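Local atomic coordinates of glucosamine--fructose-6-phosphate aminotransferase [isomerizing] (Francisella tularensis subsp. tularensis, PDB entry 3TBF), a protein that probably makes glucosamine 6-phosphate from fructose 6-phosphate and glutamine, its C-terminal region carrying two sugar isomerase (SIS) domains. Residues E298-A301 with K305-L308; A313-V318 with S323-L328. All coordinates share one frame; numbering follows the deposited sequence.

Contact 1. Residues E298-A301 with K305-L308; sequences EVHA and KLIL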
ATOM      1  N   GLU A 298     -16.345  10.972 -11.573  1.00 45.82           N
ATOM      2  CA  GLU A 298     -16.419   9.576 -12.018  1.00 46.56           C
ATOM      3  C   GLU A 298     -17.268   8.824 -10.995  1.00 45.72           C
ATOM      4  O   GLU A 298     -18.229   8.130 -11.367  1.00 46.13           O
ATOM      5  CB  GLU A 298     -15.030   8.906 -12.140  1.00 46.57           C
ATOM      6  CG  GLU A 298     -14.072   9.473 -13.226  1.00 50.48           C
ATOM      7  CD  GLU A 298     -12.863   8.506 -13.578  1.00 55.88           C
ATOM      8  OE1 GLU A 298     -13.058   7.576 -14.412  1.00 57.61           O
ATOM      9  OE2 GLU A 298     -11.717   8.688 -13.040  1.00 57.17           O
ATOM     10  N   VAL A 299     -16.943   8.996  -9.707  1.00 43.70           N
ATOM     11  CA  VAL A 299     -17.641   8.249  -8.655  1.00 42.29           C
ATOM     12  C   VAL A 299     -19.106   8.657  -8.566  1.00 42.10           C
ATOM     13  O   VAL A 299     -19.982   7.813  -8.414  1.00 40.82           O
ATOM     14  CB  VAL A 299     -16.946   8.395  -7.255  1.00 41.82           C
ATOM     15  CG1 VAL A 299     -17.933   8.111  -6.116  1.00 40.75           C
ATOM     16  CG2 VAL A 299     -15.773   7.466  -7.167  1.00 40.62           C
ATOM     17  N   HIS A 300     -19.359   9.960  -8.652  1.00 42.61           N
ATOM     18  CA  HIS A 300     -20.726  10.466  -8.635  1.00 43.20           C
ATOM     19  C   HIS A 300     -21.525   9.894  -9.789  1.00 43.05           C
ATOM     20  O   HIS A 300     -22.666   9.481  -9.642  1.00 41.76           O
ATOM     21  CB  HIS A 300     -20.769  11.979  -8.755  1.00 44.28           C
ATOM     22  CG  HIS A 300     -22.152  12.535  -8.565  1.00 47.55           C
ATOM     23  ND1 HIS A 300     -22.878  13.114  -9.589  1.00 49.94           N
ATOM     24  CD2 HIS A 300     -22.964  12.525  -7.479  1.00 49.24           C
ATOM     25  CE1 HIS A 300     -24.059  13.479  -9.122  1.00 52.32           C
ATOM     26  NE2 HIS A 300     -24.139  13.125  -7.850  1.00 52.09           N
ATOM     27  N   ALA A 301     -20.879   9.826 -10.936  1.00 43.45           N
ATOM     28  CA  ALA A 301     -21.488   9.194 -12.100  1.00 44.02           C
ATOM     29  C   ALA A 301     -22.047   7.786 -11.832  1.00 44.17           C
ATOM     30  O   ALA A 301     -22.976   7.382 -12.539  1.00 45.45           O
ATOM     31  CB  ALA A 301     -20.520   9.189 -13.279  1.00 43.30           C
ATOM     32  N   LYS A 305     -22.851   7.744  -2.867  1.00 35.21           N
ATOM     33  CA  LYS A 305     -23.287   8.779  -1.952  1.00 34.20           C
ATOM     34  C   LYS A 305     -22.055   9.512  -1.351  1.00 32.43           C
ATOM     35  O   LYS A 305     -21.368   9.001  -0.457  1.00 30.69           O
ATOM     36  CB  LYS A 305     -24.193   8.178  -0.885  1.00 34.35           C
ATOM     37  CG  LYS A 305     -24.767   9.184   0.112  1.00 38.11           C
ATOM     38  CD  LYS A 305     -25.384  10.397  -0.590  1.00 42.92           C
ATOM     39  CE  LYS A 305     -26.704  10.841   0.060  1.00 44.63           C
ATOM     40  NZ  LYS A 305     -26.471  11.422   1.400  1.00 46.81           N
ATOM     41  N   LEU A 306     -21.800  10.714  -1.870  1.00 31.38           N
ATOM     42  CA  LEU A 306     -20.615  11.486  -1.570  1.00 30.02           C
ATOM     43  C   LEU A 306     -20.829  12.232  -0.261  1.00 29.56           C
ATOM     44  O   LEU A 306     -21.834  12.964  -0.112  1.00 29.83           O
ATOM     45  CB  LEU A 306     -20.305  12.518  -2.682  1.00 30.51           C
ATOM     46  CG  LEU A 306     -19.468  12.114  -3.913  1.00 31.33           C
ATOM     47  CD1 LEU A 306     -19.896  10.734  -4.415  1.00 30.60           C
ATOM     48  CD2 LEU A 306     -19.548  13.147  -5.076  1.00 28.39           C
ATOM     49  N   ILE A 307     -19.889  11.993   0.670  1.00 27.12           N
ATOM     50  CA  ILE A 307     -19.796  12.660   1.969  1.00 25.60           C
ATOM     51  C   ILE A 307     -18.430  13.289   2.020  1.00 24.13           C
ATOM     52  O   ILE A 307     -17.402  12.575   2.095  1.00 22.07           O
ATOM     53  CB  ILE A 307     -19.927  11.645   3.086  1.00 25.26           C
ATOM     54  CG1 ILE A 307     -21.320  11.011   3.030  1.00 26.18           C
ATOM     55  CG2 ILE A 307     -19.708  12.283   4.381  1.00 23.45           C
ATOM     56  CD1 ILE A 307     -21.426   9.779   3.851  1.00 25.42           C
ATOM     57  N   LEU A 308     -18.406  14.619   1.927  1.00 23.52           N
ATOM     58  CA  LEU A 308     -17.165  15.314   1.658  1.00 23.29           C
ATOM     59  C   LEU A 308     -16.792  16.262   2.746  1.00 23.16           C
ATOM     60  O   LEU A 308     -17.602  17.049   3.175  1.00 24.86           O
ATOM     61  CB  LEU A 308     -17.249  16.071   0.358  1.00 23.95           C
ATOM     62  CG  LEU A 308     -17.744  15.313  -0.880  1.00 24.79           C
ATOM     63  CD1 LEU A 308     -17.885  16.313  -1.980  1.00 25.71           C
ATOM     64  CD2 LEU A 308     -16.832  14.150  -1.284  1.00 21.89           C
TER

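Contact 2. Residues A313-V318 with S323-L328; sequences AVKERV and SIVLEL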
ATOM      1  N   ALA A 313     -11.942  27.213   1.556  1.00 29.85           N
ATOM      2  CA  ALA A 313     -11.410  27.868   0.352  1.00 30.02           C
ATOM      3  C   ALA A 313     -11.673  27.137  -0.977  1.00 30.33           C
ATOM      4  O   ALA A 313     -11.312  27.662  -2.017  1.00 31.55           O
ATOM      5  CB  ALA A 313      -9.891  28.127   0.508  1.00 29.25           C
ATOM      6  N   VAL A 314     -12.301  25.966  -0.968  1.00 29.32           N
ATOM      7  CA  VAL A 314     -12.603  25.277  -2.216  1.00 29.84           C
ATOM      8  C   VAL A 314     -14.058  24.931  -2.293  1.00 32.03           C
ATOM      9  O   VAL A 314     -14.492  24.411  -3.288  1.00 32.33           O
ATOM     10  CB  VAL A 314     -11.722  23.963  -2.421  1.00 30.16           C
ATOM     11  CG1 VAL A 314     -10.203  24.324  -2.379  1.00 28.09           C
ATOM     12  CG2 VAL A 314     -12.110  22.839  -1.404  1.00 22.74           C
ATOM     13  N   LYS A 315     -14.845  25.287  -1.281  1.00 34.75           N
ATOM     14  CA  LYS A 315     -16.236  24.812  -1.199  1.00 36.79           C
ATOM     15  C   LYS A 315     -17.149  25.282  -2.328  1.00 38.85           C
ATOM     16  O   LYS A 315     -18.089  24.586  -2.727  1.00 39.09           O
ATOM     17  CB  LYS A 315     -16.846  25.225   0.118  1.00 36.87           C
ATOM     18  CG  LYS A 315     -18.031  24.385   0.512  1.00 38.89           C
ATOM     19  CD  LYS A 315     -19.347  25.077   0.239  1.00 43.58           C
ATOM     20  CE  LYS A 315     -20.497  24.057   0.170  1.00 45.93           C
ATOM     21  NZ  LYS A 315     -21.229  23.915   1.450  1.00 46.67           N
ATOM     22  N   GLU A 316     -16.873  26.473  -2.828  1.00 40.96           N
ATOM     23  CA  GLU A 316     -17.622  27.029  -3.948  1.00 43.25           C
ATOM     24  C   GLU A 316     -17.432  26.208  -5.204  1.00 43.30           C
ATOM     25  O   GLU A 316     -18.354  26.062  -5.995  1.00 44.63           O
ATOM     26  CB  GLU A 316     -17.172  28.451  -4.219  1.00 44.38           C
ATOM     27  CG  GLU A 316     -18.285  29.458  -4.017  1.00 51.20           C
ATOM     28  CD  GLU A 316     -18.863  29.420  -2.602  1.00 56.29           C
ATOM     29  OE1 GLU A 316     -19.738  28.542  -2.358  1.00 58.56           O
ATOM     30  OE2 GLU A 316     -18.439  30.268  -1.758  1.00 59.14           O
ATOM     31  N   ARG A 317     -16.233  25.662  -5.377  1.00 42.53           N
ATOM     32  CA  ARG A 317     -15.927  24.760  -6.490  1.00 42.08           C
ATOM     33  C   ARG A 317     -16.448  23.325  -6.322  1.00 41.03           C
ATOM     34  O   ARG A 317     -16.354  22.520  -7.235  1.00 41.39           O
ATOM     35  CB  ARG A 317     -14.419  24.795  -6.754  1.00 41.54           C
ATOM     36  CG  ARG A 317     -13.990  26.138  -7.358  1.00 42.21           C
ATOM     37  CD  ARG A 317     -12.493  26.368  -7.341  1.00 41.59           C
ATOM     38  NE  ARG A 317     -11.981  26.870  -6.063  1.00 41.79           N
ATOM     39  CZ  ARG A 317     -10.692  27.147  -5.829  1.00 43.10           C
ATOM     40  NH1 ARG A 317      -9.783  26.970  -6.788  1.00 44.10           N
ATOM     41  NH2 ARG A 317     -10.293  27.608  -4.644  1.00 40.84           N
ATOM     42  N   VAL A 318     -17.040  23.023  -5.179  1.00 40.62           N
ATOM     43  CA  VAL A 318     -17.517  21.687  -4.914  1.00 40.01           C
ATOM     44  C   VAL A 318     -19.028  21.601  -5.033  1.00 41.64           C
ATOM     45  O   VAL A 318     -19.756  21.937  -4.104  1.00 41.50           O
ATOM     46  CB  VAL A 318     -17.086  21.210  -3.521  1.00 38.40           C
ATOM     47  CG1 VAL A 318     -17.864  19.987  -3.164  1.00 37.37           C
ATOM     48  CG2 VAL A 318     -15.580  20.974  -3.480  1.00 33.96           C
ATOM     49  N   SER A 323     -25.083  15.192  -2.590  1.00 46.46           N
ATOM     50  CA  SER A 323     -23.995  14.913  -1.646  1.00 43.46           C
ATOM     51  C   SER A 323     -24.191  15.636  -0.312  1.00 41.14           C
ATOM     52  O   SER A 323     -25.058  16.478  -0.175  1.00 41.12           O
ATOM     53  CB  SER A 323     -22.664  15.344  -2.249  1.00 43.10           C
ATOM     54  OG  SER A 323     -22.607  16.756  -2.397  1.00 44.14           O
ATOM     55  N   ILE A 324     -23.378  15.271   0.673  1.00 38.83           N
ATOM     56  CA  ILE A 324     -23.292  15.970   1.965  1.00 37.28           C
ATOM     57  C   ILE A 324     -21.930  16.626   2.078  1.00 34.84           C
ATOM     58  O   ILE A 324     -20.913  15.986   1.905  1.00 34.85           O
ATOM     59  CB  ILE A 324     -23.442  15.014   3.152  1.00 36.87           C
ATOM     60  CG1 ILE A 324     -24.743  14.232   3.049  1.00 38.44           C
ATOM     61  CG2 ILE A 324     -23.455  15.787   4.452  1.00 37.44           C
ATOM     62  CD1 ILE A 324     -24.910  13.218   4.178  1.00 38.09           C
ATOM     63  N   VAL A 325     -21.896  17.900   2.381  1.00 33.20           N
ATOM     64  CA  VAL A 325     -20.638  18.629   2.369  1.00 31.82           C
ATOM     65  C   VAL A 325     -20.445  19.433   3.637  1.00 31.41           C
ATOM     66  O   VAL A 325     -21.235  20.321   3.917  1.00 32.20           O
ATOM     67  CB  VAL A 325     -20.566  19.559   1.166  1.00 32.07           C
ATOM     68  CG1 VAL A 325     -19.207  20.202   1.086  1.00 30.78           C
ATOM     69  CG2 VAL A 325     -20.885  18.769  -0.114  1.00 29.99           C
ATOM     70  N   LEU A 326     -19.414  19.079   4.401  1.00 30.03           N
ATOM     71  CA  LEU A 326     -19.034  19.775   5.615  1.00 30.04           C
ATOM     72  C   LEU A 326     -17.735  20.471   5.289  1.00 29.62           C
ATOM     73  O   LEU A 326     -16.870  19.884   4.647  1.00 30.18           O
ATOM     74  CB  LEU A 326     -18.867  18.790   6.780  1.00 29.19           C
ATOM     75  CG  LEU A 326     -20.184  18.481   7.516  1.00 32.31           C
ATOM     76  CD1 LEU A 326     -21.242  18.057   6.522  1.00 38.80           C
ATOM     77  CD2 LEU A 326     -20.098  17.407   8.639  1.00 30.20           C
ATOM     78  N   GLU A 327     -17.595  21.711   5.725  1.00 29.25           N
ATOM     79  CA  GLU A 327     -16.467  22.523   5.348  1.00 29.69           C
ATOM     80  C   GLU A 327     -15.702  22.950   6.571  1.00 28.61           C
ATOM     81  O   GLU A 327     -16.256  23.093   7.643  1.00 28.59           O
ATOM     82  CB  GLU A 327     -16.924  23.738   4.546  1.00 30.87           C
ATOM     83  CG  GLU A 327     -17.558  24.818   5.350  1.00 36.21           C
ATOM     84  CD  GLU A 327     -17.930  26.048   4.513  1.00 42.04           C
ATOM     85  OE1 GLU A 327     -17.043  26.605   3.806  1.00 44.72           O
ATOM     86  OE2 GLU A 327     -19.117  26.449   4.579  1.00 46.18           O
ATOM     87  N   LEU A 328     -14.417  23.178   6.409  1.00 27.67           N
ATOM     88  CA  LEU A 328     -13.616  23.580   7.517  1.00 26.64           C
ATOM     89  C   LEU A 328     -12.360  24.257   7.027  1.00 25.90           C
ATOM     90  O   LEU A 328     -11.959  24.055   5.909  1.00 26.43           O
ATOM     91  CB  LEU A 328     -13.267  22.338   8.366  1.00 27.34           C
ATOM     92  CG  LEU A 328     -12.452  21.157   7.802  1.00 26.46           C
ATOM     93  CD1 LEU A 328     -11.761  20.422   8.924  1.00 26.84           C
ATOM     94  CD2 LEU A 328     -13.366  20.221   7.097  1.00 28.91           C
TER

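Contact 1. Residues E298-A301 with K305-L308
L306 reaches from the start of its strand to the end of the preceding helix and meets V299 and H300 with its two methyl groups. The three residues sit in a beta-alpha-beta unit of the second SIS domain: strand 278-283 leads into helix 289-301, and the chain then turns tightly into strand 305-311, parallel to the first. Only three residues separate the two segments, and the backbones stay well apart, 7.1 Å between H300 CA and L306 CA, so side chains alone bridge helix and sheet. The leucine holds CG anti to its carbonyl carbon (chi1 -87°) and forks at the helix. Its CD1 branch goes to V299, whose CG1 it meets at 3.7 Å, the two side chains running at a slant to each other. V299 also packs on I279 of strand 278-283, so this valine sits against two adjacent strands. H300 is used differently: CG lies opposite the backbone N (chi1 -173°), and the ring swings past the leucine to the loop beyond, where NE2 hydrogen-bonds the backbone oxygen of D321. That bond fixes the far end of the imidazole. F320 packs on the same leucine. The second fork of L306 ends with CD2 4.0 Å from H300 CB, approaching the imidazole obliquely.

Contact 2. Residues A313-V318 with S323-L328
K315 and V318 are the two residues of 313-318 that lean on the strand. A313 begins the segment: its N is hydrogen-bonded to D311 OD1, and its O accepts a bond from R317 NH2 at 2.8 Å, the guanidinium coming in edge-on, in the carbonyl plane, with an N-H...O angle of 146°. V314 turns inward to L289 of helix 289-301. K315 follows with its CB aimed at the strand. CG is anti to the backbone N (chi1 -159°), and bends at chi2 and chi4 carry the chain over the strand, where CE lies 4.2 Å from V325 CG1 and slants across that valine. E327 comes at the root of the same lysine at about a right angle: OE1 is 3.9 Å from K315 CB. The charges are opposite and may attract, but K315 NZ stands 4.5 Å from E327 OE2, beyond a salt bridge. This is the link between the last two parallel strands of a five-stranded sheet of order 2-1-3-4-5, in a SIS domain; 324-328 is its outermost strand within the chain, and the connection from strand 305-311 runs through 313-318. R317 N makes a weak bond to V314 O, and V318 N bonds K315 O at 3.1 Å. V318, buried, packs on L293 and L308 and closes on the strand with CG1 4.5 Å from V325 CG2.

In the fold
Contacts 1 and 2 follow one another along the chain and serve the same sheet, since strands 305-311 and 324-328 are neighbours in it; their centres are about 13 Å apart. The strands are joined directly: L308 N to I324 O and L306 O to I324 N, each 2.9 Å, are probable hydrogen bonds. Contact 1 is the buried one, purely apolar across its segments, set between helix 289-301 and the sheet. Contact 2 lies over the outermost strand of the sheet within this chain and is only partly buried, mixing a loose valine contact with a lysine and a glutamate. Helix 289-301 ties them further, since it also receives V314 and V318 of contact 2.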